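Local coordinates for protein hydrogenase-specific maturation endopeptidase (Thermococcus kodakarensis, PDB 5IJA) that probably acts as an endopeptidase that cleaves, and thereby activates, [NiFe] hydrogenase during its maturation, at residues 2-7 against 48-53; 41-46 against 98-103; 55-60 against 85-90. All blocks are in the same frame, centred on the assembly; numbering follows the deposited sequence.

Three contacts along one chain illustrate how an alpha/beta sandwich is knitted together. From the N terminus, contact 1 brings 48-53 back to the opening strand 3-8, closing a loop that holds helix 18-28 and strand 33-37. Before that loop is complete, 41-46 departs from it to meet 98-103, so contact 2 crosses contact 1. Contact 3, between 55-60 and 85-90, follows contact 1 in series and lies wholly within the span of contact 2. Strand 52-59 serves contacts 1 and 3, and helix 88-103 serves contacts 2 and 3. Leu43 packs on Leu4 and Leu6, which joins contact 2 to the sheet, whereas contacts 2 and 3 do not touch.

Contact 1. Residues 2-7 against 48-53; sequences RVLILA and NGEERI
Leu4 and Ile53 pack side by side on one face of the central sheet, where strands 3-8 and 52-59 run parallel. Ile53 CD1 rests 3.7 Å from Leu4 CB, while its other branch, CG2, reaches Leu6 CD1 at the same distance. The backbone behind them is joined by a 2.9 Å bond from Leu4 N to Arg52 O, nearly straight at 169°, in keeping with the parallel pairs Val3-Arg52 and Leu4-Ile53. This tight part belongs to the buried core of the sandwich.

At the exposed end, Arg2 works by polar contacts. A bend at chi3 (-54°) turns its guanidinium so that NH1 and NH2 both grip the single atom Asn48 O, at 3.0 and 3.3 Å, with that oxygen in the guanidinium plane; Glu50 CA lies over one face. Glu50 OE2 makes a long salt bridge with Arg2 NH1 (3.9 Å), while OE1 accepts Asn48 N through its syn lone pair. On the backbone, Arg2 N gives a 2.9 Å bond to Glu51 OE1, met from above the carboxylate plane, and Arg2 O receives Glu51 N at 3.0 Å. Two acidic residues beside one arginine imply that charge probably supplements these bonds in holding the turn against the strand.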
ATOM      1  N   ARG A   2      -4.913 -16.531  -4.249  1.00 52.12           N
ATOM      2  CA  ARG A   2      -5.615 -15.762  -3.229  1.00 44.29           C
ATOM      3  C   ARG A   2      -4.787 -14.550  -2.892  1.00 42.41           C
ATOM      4  O   ARG A   2      -3.599 -14.672  -2.624  1.00 40.58           O
ATOM      5  CB  ARG A   2      -5.865 -16.594  -1.978  1.00 47.50           C
ATOM      6  CG  ARG A   2      -7.034 -17.548  -2.110  1.00 50.89           C
ATOM      7  CD  ARG A   2      -7.190 -18.390  -0.866  1.00 50.69           C
ATOM      8  NE  ARG A   2      -5.958 -19.089  -0.514  1.00 53.62           N
ATOM      9  CZ  ARG A   2      -5.326 -18.939   0.644  1.00 46.05           C
ATOM     10  NH1 ARG A   2      -5.812 -18.109   1.565  1.00 48.00           N
ATOM     11  NH2 ARG A   2      -4.210 -19.618   0.884  1.00 49.48           N
ATOM     12  N   VAL A   3      -5.423 -13.387  -2.900  1.00 38.25           N
ATOM     13  CA  VAL A   3      -4.712 -12.116  -2.806  1.00 31.86           C
ATOM     14  C   VAL A   3      -5.069 -11.383  -1.529  1.00 31.62           C
ATOM     15  O   VAL A   3      -6.233 -11.344  -1.132  1.00 35.48           O
ATOM     16  CB  VAL A   3      -5.022 -11.231  -4.052  1.00 35.35           C
ATOM     17  CG1 VAL A   3      -4.176  -9.963  -4.055  1.00 34.89           C
ATOM     18  CG2 VAL A   3      -4.772 -12.029  -5.337  1.00 40.39           C
ATOM     19  N   LEU A   4      -4.059 -10.850  -0.841  1.00 30.06           N
ATOM     20  CA  LEU A   4      -4.297 -10.023   0.343  1.00 30.00           C
ATOM     21  C   LEU A   4      -3.859  -8.592   0.067  1.00 32.21           C
ATOM     22  O   LEU A   4      -2.771  -8.369  -0.457  1.00 30.47           O
ATOM     23  CB  LEU A   4      -3.546 -10.575   1.555  1.00 29.52           C
ATOM     24  CG  LEU A   4      -3.490  -9.738   2.840  1.00 28.07           C
ATOM     25  CD1 LEU A   4      -4.877  -9.435   3.417  1.00 31.63           C
ATOM     26  CD2 LEU A   4      -2.644 -10.440   3.870  1.00 28.97           C
ATOM     27  N   ILE A   5      -4.708  -7.627   0.396  1.00 31.33           N
ATOM     28  CA  ILE A   5      -4.370  -6.218   0.194  1.00 28.40           C
ATOM     29  C   ILE A   5      -3.993  -5.595   1.531  1.00 30.39           C
ATOM     30  O   ILE A   5      -4.717  -5.747   2.503  1.00 32.09           O
ATOM     31  CB  ILE A   5      -5.541  -5.469  -0.455  1.00 32.04           C
ATOM     32  CG1 ILE A   5      -5.772  -6.017  -1.876  1.00 33.86           C
ATOM     33  CG2 ILE A   5      -5.293  -3.975  -0.462  1.00 28.94           C
ATOM     34  CD1 ILE A   5      -7.091  -5.622  -2.473  1.00 41.88           C
ATOM     35  N   LEU A   6      -2.832  -4.946   1.586  1.00 25.31           N
ATOM     36  CA  LEU A   6      -2.376  -4.253   2.784  1.00 30.49           C
ATOM     37  C   LEU A   6      -2.458  -2.756   2.556  1.00 30.55           C
ATOM     38  O   LEU A   6      -1.746  -2.228   1.718  1.00 31.15           O
ATOM     39  CB  LEU A   6      -0.938  -4.631   3.132  1.00 31.03           C
ATOM     40  CG  LEU A   6      -0.620  -6.111   3.311  1.00 33.95           C
ATOM     41  CD1 LEU A   6       0.826  -6.268   3.772  1.00 28.78           C
ATOM     42  CD2 LEU A   6      -1.597  -6.745   4.284  1.00 26.87           C
ATOM     43  N   ALA A   7      -3.329  -2.076   3.295  1.00 29.92           N
ATOM     44  CA  ALA A   7      -3.449  -0.633   3.155  1.00 32.85           C
ATOM     45  C   ALA A   7      -2.644   0.049   4.240  1.00 31.67           C
ATOM     46  O   ALA A   7      -2.859  -0.220   5.422  1.00 33.67           O
ATOM     47  CB  ALA A   7      -4.908  -0.208   3.226  1.00 34.87           C
ATOM     48  N   ASN A  48      -3.181 -15.512   5.953  1.00 32.73           N
ATOM     49  CA  ASN A  48      -3.730 -16.860   5.811  1.00 38.73           C
ATOM     50  C   ASN A  48      -3.181 -17.583   4.585  1.00 41.47           C
ATOM     51  O   ASN A  48      -3.903 -18.313   3.897  1.00 37.87           O
ATOM     52  CB  ASN A  48      -5.262 -16.795   5.742  1.00 41.71           C
ATOM     53  CG  ASN A  48      -5.923 -18.165   5.901  1.00 50.82           C
ATOM     54  OD1 ASN A  48      -5.467 -19.008   6.676  1.00 42.52           O
ATOM     55  ND2 ASN A  48      -6.997 -18.389   5.154  1.00 48.93           N
ATOM     56  N   GLY A  49      -1.902 -17.365   4.292  1.00 35.97           N
ATOM     57  CA  GLY A  49      -1.243 -18.101   3.218  1.00 35.46           C
ATOM     58  C   GLY A  49      -1.444 -17.544   1.818  1.00 33.88           C
ATOM     59  O   GLY A  49      -1.119 -18.209   0.822  1.00 35.62           O
ATOM     60  N   GLU A  50      -1.960 -16.318   1.731  1.00 32.69           N
ATOM     61  CA  GLU A  50      -2.232 -15.693   0.437  1.00 32.38           C
ATOM     62  C   GLU A  50      -0.955 -15.658  -0.375  1.00 34.98           C
ATOM     63  O   GLU A  50       0.118 -15.440   0.174  1.00 34.11           O
ATOM     64  CB  GLU A  50      -2.801 -14.279   0.595  1.00 34.11           C
ATOM     65  CG  GLU A  50      -4.219 -14.204   1.131  1.00 36.54           C
ATOM     66  CD  GLU A  50      -4.325 -14.417   2.628  1.00 35.79           C
ATOM     67  OE1 GLU A  50      -3.294 -14.468   3.335  1.00 35.07           O
ATOM     68  OE2 GLU A  50      -5.468 -14.528   3.114  1.00 42.94           O
ATOM     69  N   GLU A  51      -1.073 -15.917  -1.678  1.00 34.38           N
ATOM     70  CA  GLU A  51       0.104 -16.075  -2.520  1.00 33.59           C
ATOM     71  C   GLU A  51       0.524 -14.768  -3.180  1.00 34.30           C
ATOM     72  O   GLU A  51       1.604 -14.691  -3.760  1.00 32.73           O
ATOM     73  CB  GLU A  51      -0.148 -17.137  -3.602  1.00 40.94           C
ATOM     74  CG  GLU A  51      -0.508 -18.530  -3.058  1.00 44.10           C
ATOM     75  CD  GLU A  51      -2.005 -18.835  -3.117  1.00 54.17           C
ATOM     76  OE1 GLU A  51      -2.830 -17.920  -2.885  1.00 49.35           O
ATOM     77  OE2 GLU A  51      -2.357 -19.998  -3.410  1.00 56.34           O
ATOM     78  N   ARG A  52      -0.356 -13.769  -3.121  1.00 32.41           N
ATOM     79  CA  ARG A  52      -0.082 -12.446  -3.660  1.00 32.00           C
ATOM     80  C   ARG A  52      -0.448 -11.416  -2.607  1.00 32.32           C
ATOM     81  O   ARG A  52      -1.503 -11.524  -1.975  1.00 30.77           O
ATOM     82  CB  ARG A  52      -0.863 -12.192  -4.943  1.00 31.40           C
ATOM     83  CG  ARG A  52      -0.539 -10.856  -5.625  1.00 32.55           C
ATOM     84  CD  ARG A  52      -1.253 -10.765  -6.977  1.00 37.30           C
ATOM     85  NE  ARG A  52      -0.774 -11.822  -7.874  1.00 43.33           N
ATOM     86  CZ  ARG A  52      -1.434 -12.264  -8.944  1.00 49.45           C
ATOM     87  NH1 ARG A  52      -2.614 -11.753  -9.263  1.00 46.12           N
ATOM     88  NH2 ARG A  52      -0.917 -13.231  -9.690  1.00 50.19           N
ATOM     89  N   ILE A  53       0.453 -10.467  -2.384  1.00 26.28           N
ATOM     90  CA  ILE A  53       0.212  -9.354  -1.448  1.00 26.59           C
ATOM     91  C   ILE A  53       0.269  -8.032  -2.203  1.00 29.66           C
ATOM     92  O   ILE A  53       1.257  -7.744  -2.877  1.00 29.99           O
ATOM     93  CB  ILE A  53       1.266  -9.310  -0.336  1.00 28.20           C
ATOM     94  CG1 ILE A  53       1.353 -10.646   0.413  1.00 33.21           C
ATOM     95  CG2 ILE A  53       0.990  -8.173   0.634  1.00 30.58           C
ATOM     96  CD1 ILE A  53       0.102 -11.038   1.114  1.00 36.40           C
TER

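Contact 2. Residues 41-46 against 98-103; sequences FRLANH and KLLMAL
Phe41, Leu43 and Ala44 meet Leu99 and Leu100 at the edge of a three-layer alpha/beta/alpha sandwich, where the connection between strands 33-37 and 52-59 passes close to the later turns of helix 88-103. Residues 41-45 of this connection wind like a helix but lack its regular bonding pattern, and no hydrogen bond joins 41-46 to the helix. What holds the two parts is apolar packing, with Leu100 as the residue most enclosed by it.

Phe41 comes first, on the outer side. Its CG stands anti to the carbonyl carbon (chi1 -73°), which carries the ring out to the helix. There CE1 lies 4.1 Å from Leu99 CD2, the two side chains crossing at about a right angle, and CD1 lies a looser 4.4 Å from Leu100 CD1. Both methyls approach the ring obliquely.

Leu43 is the buried member, and its first side-chain bond is directed at the helix. Leu100 CD1 sits 4.0 Å from Leu43 CB and 4.1 Å from Leu43 CD2, so one methyl fits against both the root and a branch of its neighbour. Leu107, from helix 105-109, also touches both leucines, and Leu43 continues inward to Leu4 and Leu6 of the sheet; the contact is thus the outer end of a hydrophobic layer between sheet and helix.

Ala44 takes the other methyl of the same leucine, with its CB 4.1 Å from Leu100 CD2. Leu100 therefore straddles the connection, CD1 against Leu43 and more loosely the Phe41 ring, CD2 against Ala44. Two backbone bonds shape the turn that presents these groups: Ala44 N reaches Phe41 O at 3.1 Å, and, two residues along, His46 N reaches Leu43 O at 3.0 Å.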
ATOM      1  N   PHE A  41       2.787  -5.419  12.223  1.00 34.06           N
ATOM      2  CA  PHE A  41       2.586  -6.635  13.015  1.00 37.49           C
ATOM      3  C   PHE A  41       1.108  -7.027  13.146  1.00 35.07           C
ATOM      4  O   PHE A  41       0.780  -8.121  13.625  1.00 35.28           O
ATOM      5  CB  PHE A  41       3.244  -6.477  14.390  1.00 34.64           C
ATOM      6  CG  PHE A  41       4.748  -6.534  14.334  1.00 36.40           C
ATOM      7  CD1 PHE A  41       5.380  -7.590  13.698  1.00 37.56           C
ATOM      8  CD2 PHE A  41       5.521  -5.517  14.860  1.00 41.25           C
ATOM      9  CE1 PHE A  41       6.760  -7.651  13.623  1.00 36.21           C
ATOM     10  CE2 PHE A  41       6.899  -5.563  14.785  1.00 41.24           C
ATOM     11  CZ  PHE A  41       7.525  -6.629  14.168  1.00 34.24           C
ATOM     12  N   ARG A  42       0.213  -6.145  12.696  1.00 33.88           N
ATOM     13  CA  ARG A  42      -1.192  -6.510  12.529  1.00 30.32           C
ATOM     14  C   ARG A  42      -1.361  -7.692  11.584  1.00 35.81           C
ATOM     15  O   ARG A  42      -2.341  -8.425  11.635  1.00 33.41           O
ATOM     16  CB  ARG A  42      -2.007  -5.328  11.999  1.00 34.26           C
ATOM     17  CG  ARG A  42      -2.078  -4.136  12.953  1.00 37.36           C
ATOM     18  CD  ARG A  42      -3.152  -3.152  12.508  1.00 41.26           C
ATOM     19  NE  ARG A  42      -3.378  -2.107  13.507  1.00 51.66           N
ATOM     20  CZ  ARG A  42      -4.157  -1.043  13.316  1.00 54.35           C
ATOM     21  NH1 ARG A  42      -4.786  -0.879  12.156  1.00 51.90           N
ATOM     22  NH2 ARG A  42      -4.306  -0.142  14.282  1.00 51.08           N
ATOM     23  N   LEU A  43      -0.390  -7.866  10.701  1.00 28.59           N
ATOM     24  CA  LEU A  43      -0.451  -8.932   9.738  1.00 32.24           C
ATOM     25  C   LEU A  43      -0.303 -10.313  10.387  1.00 30.06           C
ATOM     26  O   LEU A  43      -0.769 -11.312   9.842  1.00 31.45           O
ATOM     27  CB  LEU A  43       0.638  -8.714   8.688  1.00 30.02           C
ATOM     28  CG  LEU A  43       0.766  -9.724   7.548  1.00 27.11           C
ATOM     29  CD1 LEU A  43      -0.488  -9.840   6.705  1.00 29.26           C
ATOM     30  CD2 LEU A  43       1.933  -9.283   6.708  1.00 26.73           C
ATOM     31  N   ALA A  44       0.392 -10.375  11.518  1.00 32.70           N
ATOM     32  CA  ALA A  44       0.597 -11.660  12.186  1.00 37.78           C
ATOM     33  C   ALA A  44      -0.730 -12.381  12.425  1.00 45.64           C
ATOM     34  O   ALA A  44      -0.871 -13.577  12.139  1.00 44.54           O
ATOM     35  CB  ALA A  44       1.342 -11.459  13.502  1.00 40.05           C
ATOM     36  N   ASN A  45      -1.717 -11.632  12.902  1.00 39.99           N
ATOM     37  CA  ASN A  45      -3.022 -12.201  13.207  1.00 47.73           C
ATOM     38  C   ASN A  45      -3.912 -12.430  11.987  1.00 47.97           C
ATOM     39  O   ASN A  45      -4.939 -13.109  12.078  1.00 48.02           O
ATOM     40  CB  ASN A  45      -3.757 -11.301  14.204  1.00 50.17           C
ATOM     41  CG  ASN A  45      -3.103 -11.294  15.565  1.00 56.67           C
ATOM     42  OD1 ASN A  45      -2.682 -12.339  16.060  1.00 56.90           O
ATOM     43  ND2 ASN A  45      -3.011 -10.118  16.180  1.00 55.33           N
ATOM     44  N   HIS A  46      -3.528 -11.875  10.845  1.00 40.57           N
ATOM     45  CA  HIS A  46      -4.439 -11.837   9.709  1.00 31.68           C
ATOM     46  C   HIS A  46      -4.038 -12.744   8.537  1.00 38.84           C
ATOM     47  O   HIS A  46      -4.894 -13.284   7.834  1.00 37.67           O
ATOM     48  CB  HIS A  46      -4.562 -10.394   9.213  1.00 35.83           C
ATOM     49  CG  HIS A  46      -5.613 -10.206   8.161  1.00 39.75           C
ATOM     50  ND1 HIS A  46      -6.935  -9.955   8.463  1.00 40.73           N
ATOM     51  CD2 HIS A  46      -5.538 -10.246   6.810  1.00 38.81           C
ATOM     52  CE1 HIS A  46      -7.627  -9.837   7.345  1.00 37.94           C
ATOM     53  NE2 HIS A  46      -6.806 -10.018   6.327  1.00 39.73           N
ATOM     54  N   LYS A  98       9.879  -8.369   7.139  1.00 33.04           N
ATOM     55  CA  LYS A  98      10.994  -9.319   7.014  1.00 34.51           C
ATOM     56  C   LYS A  98      10.943 -10.398   8.094  1.00 29.31           C
ATOM     57  O   LYS A  98      11.170 -11.566   7.806  1.00 31.00           O
ATOM     58  CB  LYS A  98      12.355  -8.615   7.103  1.00 40.10           C
ATOM     59  CG  LYS A  98      12.689  -7.675   5.961  1.00 48.75           C
ATOM     60  CD  LYS A  98      12.688  -8.382   4.626  1.00 52.94           C
ATOM     61  CE  LYS A  98      12.629  -7.366   3.494  1.00 58.99           C
ATOM     62  NZ  LYS A  98      11.425  -6.483   3.612  1.00 52.71           N
ATOM     63  N   LEU A  99      10.663  -9.991   9.327  1.00 32.19           N
ATOM     64  CA  LEU A  99      10.562 -10.934  10.443  1.00 31.78           C
ATOM     65  C   LEU A  99       9.418 -11.916  10.208  1.00 30.37           C
ATOM     66  O   LEU A  99       9.585 -13.126  10.401  1.00 30.64           O
ATOM     67  CB  LEU A  99      10.365 -10.198  11.773  1.00 29.83           C
ATOM     68  CG  LEU A  99      10.153 -11.054  13.031  1.00 31.06           C
ATOM     69  CD1 LEU A  99      11.309 -11.998  13.217  1.00 38.20           C
ATOM     70  CD2 LEU A  99       9.990 -10.160  14.248  1.00 37.91           C
ATOM     71  N   LEU A 100       8.257 -11.398   9.799  1.00 28.77           N
ATOM     72  CA  LEU A 100       7.113 -12.268   9.550  1.00 28.56           C
ATOM     73  C   LEU A 100       7.392 -13.241   8.410  1.00 29.76           C
ATOM     74  O   LEU A 100       6.926 -14.365   8.435  1.00 29.75           O
ATOM     75  CB  LEU A 100       5.865 -11.456   9.244  1.00 29.36           C
ATOM     76  CG  LEU A 100       5.409 -10.646  10.448  1.00 30.32           C
ATOM     77  CD1 LEU A 100       4.262  -9.714  10.041  1.00 34.34           C
ATOM     78  CD2 LEU A 100       4.963 -11.586  11.545  1.00 30.67           C
ATOM     79  N   MET A 101       8.140 -12.805   7.405  1.00 29.07           N
ATOM     80  CA  MET A 101       8.563 -13.715   6.345  1.00 28.06           C
ATOM     81  C   MET A 101       9.522 -14.798   6.825  1.00 29.05           C
ATOM     82  O   MET A 101       9.450 -15.929   6.361  1.00 30.96           O
ATOM     83  CB  MET A 101       9.217 -12.935   5.204  1.00 30.00           C
ATOM     84  CG  MET A 101       8.240 -12.095   4.412  1.00 33.69           C
ATOM     85  SD  MET A 101       9.073 -11.129   3.138  1.00 36.88           S
ATOM     86  CE  MET A 101       7.700 -10.818   2.050  1.00 33.34           C
ATOM     87  N   ALA A 102      10.413 -14.455   7.749  1.00 29.59           N
ATOM     88  CA  ALA A 102      11.330 -15.444   8.321  1.00 30.27           C
ATOM     89  C   ALA A 102      10.576 -16.524   9.083  1.00 36.33           C
ATOM     90  O   ALA A 102      11.090 -17.632   9.283  1.00 36.95           O
ATOM     91  CB  ALA A 102      12.320 -14.785   9.228  1.00 32.29           C
ATOM     92  N   LEU A 103       9.358 -16.187   9.505  1.00 32.76           N
ATOM     93  CA  LEU A 103       8.529 -17.069  10.326  1.00 30.85           C
ATOM     94  C   LEU A 103       7.454 -17.821   9.553  1.00 32.73           C
ATOM     95  O   LEU A 103       6.815 -18.737  10.095  1.00 33.01           O
ATOM     96  CB  LEU A 103       7.874 -16.258  11.441  1.00 31.79           C
ATOM     97  CG  LEU A 103       8.842 -15.730  12.503  1.00 31.23           C
ATOM     98  CD1 LEU A 103       8.116 -14.859  13.490  1.00 32.57           C
ATOM     99  CD2 LEU A 103       9.542 -16.884  13.217  1.00 39.77           C
TER

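Contact 3. Residues 55-60 against 85-90; sequences IIDAIL and IRSAHF
Asp57 and His89 set two flat groups against each other obliquely, the carboxylate and imidazole planes 65° apart. Asp57 OD1 approaches the ring at His89 CD2, 3.0 Å away, while Ala58 O lies at the ring edge near its plane, and His89 NE2 is hydrogen-bonded to Asp16 OD1. The Phe90 ring is also met obliquely, by the tip of Ile55: CD1 comes to 3.3 Å from Phe90 CE1, with the two side chains crossing at about a right angle.

Asp57 CG stands anti to the backbone N (chi1 -164°), which aims the carboxylate at the helix. Asp57 OD1 is buried without a partner in the model, and the position of OD2 is doubtful. Replacing Asp57 with an alanine would remove the carboxylate and is likely to leave a gap beside His89 CD2.

In the three-layer alpha/beta/alpha sandwich of the hydrogenase maturation proteases, the C-terminal end of central strand 52-59 faces the start of helix 88-103, with Ser87 at the N-cap. Asp16, Asp57 and His89 gather here, consistent with the acidic and histidine cluster that binds metal in relatives. Farther along, Ile59 CD1 presses tightly on Ile85 CG2 at 3.5 Å. Leu60 and Arg86 then form a single antiparallel, hydrogen-bonded pair: Leu60 N to Arg86 O is 2.8 Å, and Arg86 N to Leu60 O is 3.0 Å.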
ATOM      1  N   ILE A  55       0.358  -4.082  -1.663  1.00 22.33           N
ATOM      2  CA  ILE A  55       0.528  -2.997  -0.691  1.00 27.20           C
ATOM      3  C   ILE A  55       0.117  -1.684  -1.330  1.00 28.02           C
ATOM      4  O   ILE A  55       0.532  -1.388  -2.441  1.00 31.53           O
ATOM      5  CB  ILE A  55       1.984  -2.943  -0.209  1.00 30.33           C
ATOM      6  CG1 ILE A  55       2.306  -4.221   0.546  1.00 29.77           C
ATOM      7  CG2 ILE A  55       2.244  -1.734   0.689  1.00 32.16           C
ATOM      8  CD1 ILE A  55       3.781  -4.453   0.677  1.00 37.62           C
ATOM      9  N   ILE A  56      -0.714  -0.914  -0.661  1.00 25.65           N
ATOM     10  CA  ILE A  56      -1.140   0.367  -1.170  1.00 26.63           C
ATOM     11  C   ILE A  56      -0.777   1.442  -0.168  1.00 32.74           C
ATOM     12  O   ILE A  56      -1.112   1.350   0.965  1.00 30.97           O
ATOM     13  CB  ILE A  56      -2.646   0.432  -1.466  1.00 27.53           C
ATOM     14  CG1 ILE A  56      -3.113  -0.753  -2.282  1.00 28.83           C
ATOM     15  CG2 ILE A  56      -2.975   1.688  -2.227  1.00 29.66           C
ATOM     16  CD1 ILE A  56      -4.533  -0.657  -2.746  1.00 29.29           C
ATOM     17  N   ASP A  57      -0.073   2.453  -0.634  1.00 29.62           N
ATOM     18  CA  ASP A  57       0.482   3.473   0.215  1.00 30.89           C
ATOM     19  C   ASP A  57       0.507   4.859  -0.404  1.00 36.87           C
ATOM     20  O   ASP A  57       0.615   5.000  -1.582  1.00 34.32           O
ATOM     21  CB  ASP A  57       1.895   3.066   0.587  1.00 34.80           C
ATOM     22  CG  ASP A  57       2.445   3.833   1.767  1.00 43.04           C
ATOM     23  OD1 ASP A  57       1.712   4.563   2.413  1.00 42.77           O
ATOM     24  OD2 ASP A  57       3.629   3.698   2.031  1.00 50.88           O
ATOM     25  N   ALA A  58       0.438   5.870   0.448  1.00 38.57           N
ATOM     26  CA  ALA A  58       0.736   7.249   0.063  1.00 42.42           C
ATOM     27  C   ALA A  58       2.243   7.436  -0.037  1.00 42.94           C
ATOM     28  O   ALA A  58       2.982   6.940   0.809  1.00 46.26           O
ATOM     29  CB  ALA A  58       0.148   8.218   1.065  1.00 39.20           C
ATOM     30  N   ILE A  59       2.707   8.136  -1.071  1.00 37.73           N
ATOM     31  CA  ILE A  59       4.139   8.341  -1.263  1.00 40.03           C
ATOM     32  C   ILE A  59       4.472   9.786  -1.624  1.00 47.61           C
ATOM     33  O   ILE A  59       3.601  10.541  -2.035  1.00 45.11           O
ATOM     34  CB  ILE A  59       4.716   7.439  -2.367  1.00 44.25           C
ATOM     35  CG1 ILE A  59       4.165   7.851  -3.738  1.00 41.01           C
ATOM     36  CG2 ILE A  59       4.472   5.962  -2.042  1.00 42.13           C
ATOM     37  CD1 ILE A  59       4.864   7.213  -4.910  1.00 43.02           C
ATOM     38  N   LEU A  60       5.737  10.157  -1.452  1.00 51.93           N
ATOM     39  CA  LEU A  60       6.235  11.445  -1.919  1.00 48.80           C
ATOM     40  C   LEU A  60       7.211  11.219  -3.052  1.00 56.42           C
ATOM     41  O   LEU A  60       8.120  10.396  -2.956  1.00 56.12           O
ATOM     42  CB  LEU A  60       6.910  12.239  -0.792  1.00 51.51           C
ATOM     43  CG  LEU A  60       6.036  12.681   0.388  1.00 54.96           C
ATOM     44  CD1 LEU A  60       6.814  13.550   1.370  1.00 56.03           C
ATOM     45  CD2 LEU A  60       4.790  13.406  -0.098  1.00 53.96           C
ATOM     46  N   ILE A  85      11.020   6.788  -4.990  1.00 59.90           N
ATOM     47  CA  ILE A  85       9.747   6.826  -4.295  1.00 60.35           C
ATOM     48  C   ILE A  85       9.946   6.955  -2.821  1.00 60.73           C
ATOM     49  O   ILE A  85      10.829   6.334  -2.302  1.00 62.85           O
ATOM     50  CB  ILE A  85       8.980   5.508  -4.501  1.00 57.12           C
ATOM     51  CG1 ILE A  85       8.711   5.208  -5.973  1.00 62.11           C
ATOM     52  CG2 ILE A  85       7.673   5.515  -3.769  1.00 54.14           C
ATOM     53  CD1 ILE A  85       8.683   6.395  -6.905  1.00 64.63           C
ATOM     54  N   ARG A  86       9.116   7.713  -2.135  1.00 57.93           N
ATOM     55  CA  ARG A  86       9.258   7.779  -0.691  1.00 58.76           C
ATOM     56  C   ARG A  86       7.983   7.512   0.055  1.00 52.98           C
ATOM     57  O   ARG A  86       7.118   8.338   0.112  1.00 51.40           O
ATOM     58  CB  ARG A  86       9.851   9.119  -0.255  1.00 51.92           C
ATOM     59  CG  ARG A  86      10.844   9.643  -1.270  1.00 59.58           C
ATOM     60  CD  ARG A  86      11.388  11.010  -0.903  1.00 66.80           C
ATOM     61  NE  ARG A  86      11.895  11.693  -2.075  1.00 72.65           N
ATOM     62  CZ  ARG A  86      13.178  11.799  -2.404  1.00 80.14           C
ATOM     63  NH1 ARG A  86      14.128  11.288  -1.641  1.00 69.31           N
ATOM     64  NH2 ARG A  86      13.512  12.431  -3.509  1.00 82.13           N
ATOM     65  N   SER A  87       7.916   6.359   0.701  1.00 57.92           N
ATOM     66  CA  SER A  87       6.832   6.112   1.614  1.00 50.38           C
ATOM     67  C   SER A  87       7.430   5.802   2.919  1.00 55.24           C
ATOM     68  O   SER A  87       7.969   4.745   3.142  1.00 53.15           O
ATOM     69  CB  SER A  87       5.968   4.973   1.172  1.00 51.28           C
ATOM     70  OG  SER A  87       6.698   3.825   1.093  1.00 53.59           O
ATOM     71  N   ALA A  88       7.217   6.720   3.832  1.00 59.20           N
ATOM     72  CA  ALA A  88       7.686   6.572   5.179  1.00 58.17           C
ATOM     73  C   ALA A  88       7.020   5.322   5.699  1.00 54.34           C
ATOM     74  O   ALA A  88       7.598   4.602   6.482  1.00 50.35           O
ATOM     75  CB  ALA A  88       7.284   7.773   6.009  1.00 53.14           C
ATOM     76  N   HIS A  89       5.776   5.123   5.291  1.00 50.05           N
ATOM     77  CA  HIS A  89       4.994   4.059   5.821  1.00 48.02           C
ATOM     78  C   HIS A  89       5.481   2.673   5.486  1.00 45.31           C
ATOM     79  O   HIS A  89       5.694   1.904   6.366  1.00 46.53           O
ATOM     80  CB  HIS A  89       3.599   4.185   5.291  1.00 44.85           C
ATOM     81  CG  HIS A  89       3.001   5.531   5.453  1.00 48.78           C
ATOM     82  ND1 HIS A  89       2.575   6.009   6.662  1.00 50.75           N
ATOM     83  CD2 HIS A  89       2.700   6.482   4.548  1.00 49.84           C
ATOM     84  CE1 HIS A  89       2.063   7.210   6.502  1.00 47.99           C
ATOM     85  NE2 HIS A  89       2.131   7.519   5.228  1.00 47.81           N
ATOM     86  N   PHE A  90       5.749   2.384   4.234  1.00 40.10           N
ATOM     87  CA  PHE A  90       6.221   1.063   3.913  1.00 38.20           C
ATOM     88  C   PHE A  90       7.577   0.911   4.547  1.00 43.63           C
ATOM     89  O   PHE A  90       7.883  -0.104   5.089  1.00 41.69           O
ATOM     90  CB  PHE A  90       6.242   0.767   2.429  1.00 40.95           C
ATOM     91  CG  PHE A  90       6.544  -0.657   2.113  1.00 40.95           C
ATOM     92  CD1 PHE A  90       5.862  -1.666   2.727  1.00 41.53           C
ATOM     93  CD2 PHE A  90       7.529  -0.979   1.247  1.00 44.06           C
ATOM     94  CE1 PHE A  90       6.144  -2.967   2.460  1.00 42.25           C
ATOM     95  CE2 PHE A  90       7.827  -2.280   0.970  1.00 46.84           C
ATOM     96  CZ  PHE A  90       7.124  -3.273   1.569  1.00 47.26           C
TER